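Local coordinates for protein putative ADP-Ribosyltransferase Scabin (Streptomyces scabiei 87.22, PDB 5TLB) that probably transfers ADP-ribose from NAD+ onto an acceptor as a mono-ADP-ribosyltransferase, and binds the reduced dinucleotide NADH through its ADP-ribosyltransferase fold, at residues Q89-K94 and P114-T119. Sequence-based numbering, arbitrary orientation.
Sequences QGFLPK and PYVSTT. With NAI (1,4-dihydronicotinamide adenine dinucleotide), chain B.
Val116 carries the contact, its two methyl groups dividing the work. CG1, anti to the backbone N (chi1 172°), meets Phe91 CB at 3.8 Å, the two side chains crossing at about a right angle; CG2 lies against the backbone, 3.6 Å from Phe91 O. Beside it, Pro93 turns its ring to Pro114, just before strand 115-119, with CB 3.2 Å from Pro114 O. The first of these is apolar; the other two set a carbon against a carbonyl oxygen, and none is a hydrogen bond. A water bridges the two segments, accepting from Lys94 N at 3.0 Å and donating to Tyr115 O at 2.6 Å.

Further out, an edge-to-face contact with Tyr135 ties the Phe91 ring to strand 133-137, and backbone pairing with Phe163 ties Val116 to strand 160-164.

Both segments also touch the bound dinucleotide. Leu92 O accepts from adenine N6A of NADH at 2.8 Å, with an N-H...O angle of 143°. The extended Lys94 chain lets NZ donate to phosphate oxygen O1A at 2.7 Å and also to ribose oxygen O4B. At the other end, Ser117 OG, hydrogen-bonded to Glu160 and Tyr106, lies 3.3 Å from ribose carbon C2D. Packing through Val116 and Pro93 thus joins the loop that hydrogen-bonds the adenine amino group to the strand whose Ser117 touches the nicotinamide ribose, and the lysine's positive charge probably offsets the phosphate's negative charge.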
ATOM      1  N   GLN A  89      14.486  -1.651   2.621  1.00 34.56           N
ATOM      2  CA  GLN A  89      13.760  -2.784   3.184  1.00 35.26           C
ATOM      3  C   GLN A  89      12.433  -3.071   2.498  1.00 33.12           C
ATOM      4  O   GLN A  89      11.838  -4.122   2.760  1.00 35.11           O
ATOM      5  CB  GLN A  89      13.475  -2.542   4.672  1.00 38.06           C
ATOM      6  CG  GLN A  89      14.698  -2.218   5.495  1.00 39.75           C
ATOM      7  CD  GLN A  89      14.340  -1.618   6.829  1.00 41.38           C
ATOM      8  OE1 GLN A  89      13.169  -1.586   7.222  1.00 42.51           O
ATOM      9  NE2 GLN A  89      15.340  -1.117   7.528  1.00 41.87           N
ATOM     10  N   GLY A  90      11.944  -2.170   1.664  1.00 29.94           N
ATOM     11  CA  GLY A  90      10.555  -2.246   1.256  1.00 29.47           C
ATOM     12  C   GLY A  90       9.631  -1.918   2.430  1.00 28.44           C
ATOM     13  O   GLY A  90      10.040  -1.368   3.456  1.00 30.36           O
ATOM     14  N   PHE A  91       8.358  -2.263   2.254  1.00 26.77           N
ATOM     15  CA  PHE A  91       7.340  -2.089   3.290  1.00 25.55           C
ATOM     16  C   PHE A  91       7.073  -3.446   3.929  1.00 28.03           C
ATOM     17  O   PHE A  91       6.344  -4.272   3.378  1.00 27.50           O
ATOM     18  CB  PHE A  91       6.056  -1.493   2.725  1.00 26.29           C
ATOM     19  CG  PHE A  91       6.151  -0.027   2.410  1.00 26.09           C
ATOM     20  CD1 PHE A  91       6.060   0.414   1.099  1.00 25.19           C
ATOM     21  CD2 PHE A  91       6.334   0.906   3.422  1.00 25.78           C
ATOM     22  CE1 PHE A  91       6.158   1.738   0.795  1.00 24.96           C
ATOM     23  CE2 PHE A  91       6.429   2.246   3.135  1.00 25.73           C
ATOM     24  CZ  PHE A  91       6.333   2.673   1.809  1.00 24.44           C
ATOM     25  N   LEU A  92       7.656  -3.663   5.104  1.00 28.92           N
ATOM     26  CA  LEU A  92       7.432  -4.890   5.855  1.00 30.51           C
ATOM     27  C   LEU A  92       6.210  -4.747   6.761  1.00 31.29           C
ATOM     28  O   LEU A  92       6.003  -3.685   7.358  1.00 32.30           O
ATOM     29  CB  LEU A  92       8.660  -5.234   6.704  1.00 31.17           C
ATOM     30  CG  LEU A  92       9.830  -5.851   5.926  1.00 34.52           C
ATOM     31  CD1 LEU A  92      11.105  -5.867   6.750  1.00 36.09           C
ATOM     32  CD2 LEU A  92       9.479  -7.263   5.490  1.00 35.93           C
ATOM     33  N   PRO A  93       5.389  -5.787   6.886  1.00 32.05           N
ATOM     34  CA  PRO A  93       4.266  -5.738   7.825  1.00 33.63           C
ATOM     35  C   PRO A  93       4.730  -5.948   9.258  1.00 36.13           C
ATOM     36  O   PRO A  93       5.776  -6.543   9.524  1.00 37.50           O
ATOM     37  CB  PRO A  93       3.378  -6.895   7.364  1.00 33.11           C
ATOM     38  CG  PRO A  93       4.375  -7.899   6.848  1.00 33.68           C
ATOM     39  CD  PRO A  93       5.478  -7.096   6.209  1.00 33.36           C
ATOM     40  N   LYS A  94       3.904  -5.471  10.191  1.00 37.22           N
ATOM     41  CA  LYS A  94       4.308  -5.456  11.593  1.00 37.04           C
ATOM     42  C   LYS A  94       4.258  -6.839  12.238  1.00 38.82           C
ATOM     43  O   LYS A  94       5.069  -7.126  13.124  1.00 39.84           O
ATOM     44  CB  LYS A  94       3.441  -4.464  12.368  1.00 37.36           C
ATOM     45  CG  LYS A  94       3.823  -3.034  12.072  1.00 38.07           C
ATOM     46  CD  LYS A  94       3.145  -2.045  12.986  1.00 38.50           C
ATOM     47  CE  LYS A  94       3.779  -0.673  12.819  1.00 39.00           C
ATOM     48  NZ  LYS A  94       3.004   0.408  13.476  1.00 39.17           N
ATOM     49  N   PRO A 114      -0.659  -8.451   9.460  1.00 29.43           N
ATOM     50  CA  PRO A 114       0.159  -8.882   8.322  1.00 29.90           C
ATOM     51  C   PRO A 114       0.099  -7.950   7.125  1.00 28.52           C
ATOM     52  O   PRO A 114       0.741  -8.239   6.105  1.00 29.53           O
ATOM     53  CB  PRO A 114      -0.454 -10.243   7.976  1.00 30.50           C
ATOM     54  CG  PRO A 114      -1.891 -10.068   8.290  1.00 29.14           C
ATOM     55  CD  PRO A 114      -1.901  -9.242   9.561  1.00 29.27           C
ATOM     56  N   TYR A 115      -0.659  -6.858   7.217  1.00 25.32           N
ATOM     57  CA  TYR A 115      -0.941  -5.987   6.083  1.00 25.02           C
ATOM     58  C   TYR A 115      -0.104  -4.717   6.123  1.00 25.46           C
ATOM     59  O   TYR A 115       0.176  -4.161   7.189  1.00 25.82           O
ATOM     60  CB  TYR A 115      -2.419  -5.592   6.057  1.00 24.00           C
ATOM     61  CG  TYR A 115      -3.366  -6.761   6.101  1.00 25.72           C
ATOM     62  CD1 TYR A 115      -3.498  -7.614   5.019  1.00 27.11           C
ATOM     63  CD2 TYR A 115      -4.156  -6.989   7.215  1.00 26.32           C
ATOM     64  CE1 TYR A 115      -4.371  -8.697   5.059  1.00 26.39           C
ATOM     65  CE2 TYR A 115      -5.033  -8.057   7.266  1.00 26.80           C
ATOM     66  CZ  TYR A 115      -5.133  -8.915   6.188  1.00 27.22           C
ATOM     67  OH  TYR A 115      -6.011  -9.976   6.240  1.00 28.36           O
ATOM     68  N   VAL A 116       0.263  -4.245   4.935  1.00 22.90           N
ATOM     69  CA  VAL A 116       0.722  -2.877   4.741  1.00 21.21           C
ATOM     70  C   VAL A 116      -0.366  -2.138   3.980  1.00 21.66           C
ATOM     71  O   VAL A 116      -0.784  -2.566   2.897  1.00 22.72           O
ATOM     72  CB  VAL A 116       2.063  -2.817   4.004  1.00 22.43           C
ATOM     73  CG1 VAL A 116       2.407  -1.371   3.658  1.00 21.76           C
ATOM     74  CG2 VAL A 116       3.154  -3.438   4.863  1.00 23.38           C
ATOM     75  N   SER A 117      -0.816  -1.026   4.550  1.00 18.89           N
ATOM     76  CA  SER A 117      -1.902  -0.243   3.976  1.00 18.85           C
ATOM     77  C   SER A 117      -1.392   0.714   2.912  1.00 20.14           C
ATOM     78  O   SER A 117      -0.343   1.344   3.075  1.00 20.94           O
ATOM     79  CB  SER A 117      -2.619   0.552   5.070  1.00 22.03           C
ATOM     80  OG  SER A 117      -3.394  -0.313   5.880  1.00 27.12           O
ATOM     81  N   THR A 118      -2.157   0.812   1.818  1.00 19.46           N
ATOM     82  CA  THR A 118      -1.938   1.768   0.742  1.00 16.56           C
ATOM     83  C   THR A 118      -3.306   2.286   0.337  1.00 17.13           C
ATOM     84  O   THR A 118      -4.342   1.776   0.786  1.00 18.48           O
ATOM     85  CB  THR A 118      -1.237   1.135  -0.469  1.00 18.23           C
ATOM     86  OG1 THR A 118      -2.146   0.236  -1.109  1.00 18.56           O
ATOM     87  CG2 THR A 118       0.021   0.384  -0.039  1.00 18.65           C
ATOM     88  N   THR A 119      -3.313   3.291  -0.525  1.00 17.34           N
ATOM     89  CA  THR A 119      -4.554   3.906  -0.971  1.00 17.23           C
ATOM     90  C   THR A 119      -4.501   4.170  -2.472  1.00 15.90           C
ATOM     91  O   THR A 119      -3.443   4.441  -3.043  1.00 17.06           O
ATOM     92  CB  THR A 119      -4.819   5.209  -0.208  1.00 17.34           C
ATOM     93  OG1 THR A 119      -6.029   5.813  -0.685  1.00 17.58           O
ATOM     94  CG2 THR A 119      -3.666   6.195  -0.363  1.00 19.16           C
TER
HETATM   95  PA  NAI B 301       1.135   1.409  10.085  1.00 36.25           P
HETATM   96  O1A NAI B 301       1.262   0.857  11.478  1.00 35.30           O
HETATM   97  O2A NAI B 301       1.361   0.647   8.815  1.00 35.82           O
HETATM   98  O5B NAI B 301       2.421   2.580  10.031  1.00 37.22           O
HETATM   99  C5B NAI B 301       2.354   3.408  11.141  1.00 37.67           C
HETATM  100  C4B NAI B 301       3.766   3.913  11.379  1.00 37.94           C
HETATM  101  O4B NAI B 301       4.488   2.840  11.954  1.00 39.09           O
HETATM  102  C3B NAI B 301       4.477   4.228  10.007  1.00 39.14           C
HETATM  103  O3B NAI B 301       4.241   5.575   9.679  1.00 37.24           O
HETATM  104  C2B NAI B 301       5.928   3.976  10.379  1.00 39.53           C
HETATM  105  O2B NAI B 301       6.490   5.035  11.123  1.00 41.40           O
HETATM  106  C1B NAI B 301       5.789   2.760  11.374  1.00 39.60           C
HETATM  107  N9A NAI B 301       5.887   1.432  10.723  1.00 39.17           N
HETATM  108  C8A NAI B 301       5.014   0.798   9.812  1.00 39.54           C
HETATM  109  N7A NAI B 301       5.445  -0.443   9.473  1.00 39.19           N
HETATM  110  C5A NAI B 301       6.632  -0.622  10.215  1.00 39.81           C
HETATM  111  C6A NAI B 301       7.552  -1.704  10.305  1.00 40.86           C
HETATM  112  N6A NAI B 301       7.373  -2.850   9.598  1.00 38.55           N
HETATM  113  N1A NAI B 301       8.648  -1.610  11.115  1.00 40.46           N
HETATM  114  C2A NAI B 301       8.780  -0.439  11.807  1.00 41.35           C
HETATM  115  N3A NAI B 301       8.000   0.661  11.827  1.00 40.99           N
HETATM  116  C4A NAI B 301       6.913   0.528  10.997  1.00 40.05           C
HETATM  117  O3  NAI B 301      -0.265   2.191  10.222  1.00 39.03           O
HETATM  118  PN  NAI B 301      -0.583   3.193   8.985  1.00 37.32           P
HETATM  119  O1N NAI B 301      -0.342   2.692   7.600  1.00 38.81           O
HETATM  120  O2N NAI B 301      -0.114   4.490   9.602  1.00 36.66           O
HETATM  121  O5D NAI B 301      -2.264   3.506   9.036  1.00 39.63           O
HETATM  122  C5D NAI B 301      -2.933   2.307   9.100  1.00 39.33           C
HETATM  123  C4D NAI B 301      -4.383   2.650   9.310  1.00 38.64           C
HETATM  124  O4D NAI B 301      -4.719   3.626   8.303  1.00 36.56           O
HETATM  125  C3D NAI B 301      -5.225   1.381   9.078  1.00 39.76           C
HETATM  126  O3D NAI B 301      -6.367   1.467   9.882  1.00 41.05           O
HETATM  127  C2D NAI B 301      -5.550   1.465   7.583  1.00 37.64           C
HETATM  128  O2D NAI B 301      -6.850   1.059   7.314  1.00 37.37           O
HETATM  129  C1D NAI B 301      -5.469   3.025   7.276  1.00 36.18           C
HETATM  130  N1N NAI B 301      -4.813   3.301   5.951  1.00 32.75           N
HETATM  131  C2N NAI B 301      -3.494   3.785   5.857  1.00 30.30           C
HETATM  132  C3N NAI B 301      -3.015   4.218   4.629  1.00 28.63           C
HETATM  133  C7N NAI B 301      -1.756   4.971   4.544  1.00 29.38           C
HETATM  134  O7N NAI B 301      -1.476   5.713   3.565  1.00 25.49           O
HETATM  135  N7N NAI B 301      -0.828   4.830   5.576  1.00 30.32           N
HETATM  136  C4N NAI B 301      -3.750   3.973   3.358  1.00 28.97           C
HETATM  137  C5N NAI B 301      -5.165   3.614   3.601  1.00 30.94           C
HETATM  138  C6N NAI B 301      -5.563   3.105   4.778  1.00 31.69           C
HETATM  139  O   HOH W   1       2.004  -3.557   8.922  1.00 25.23           O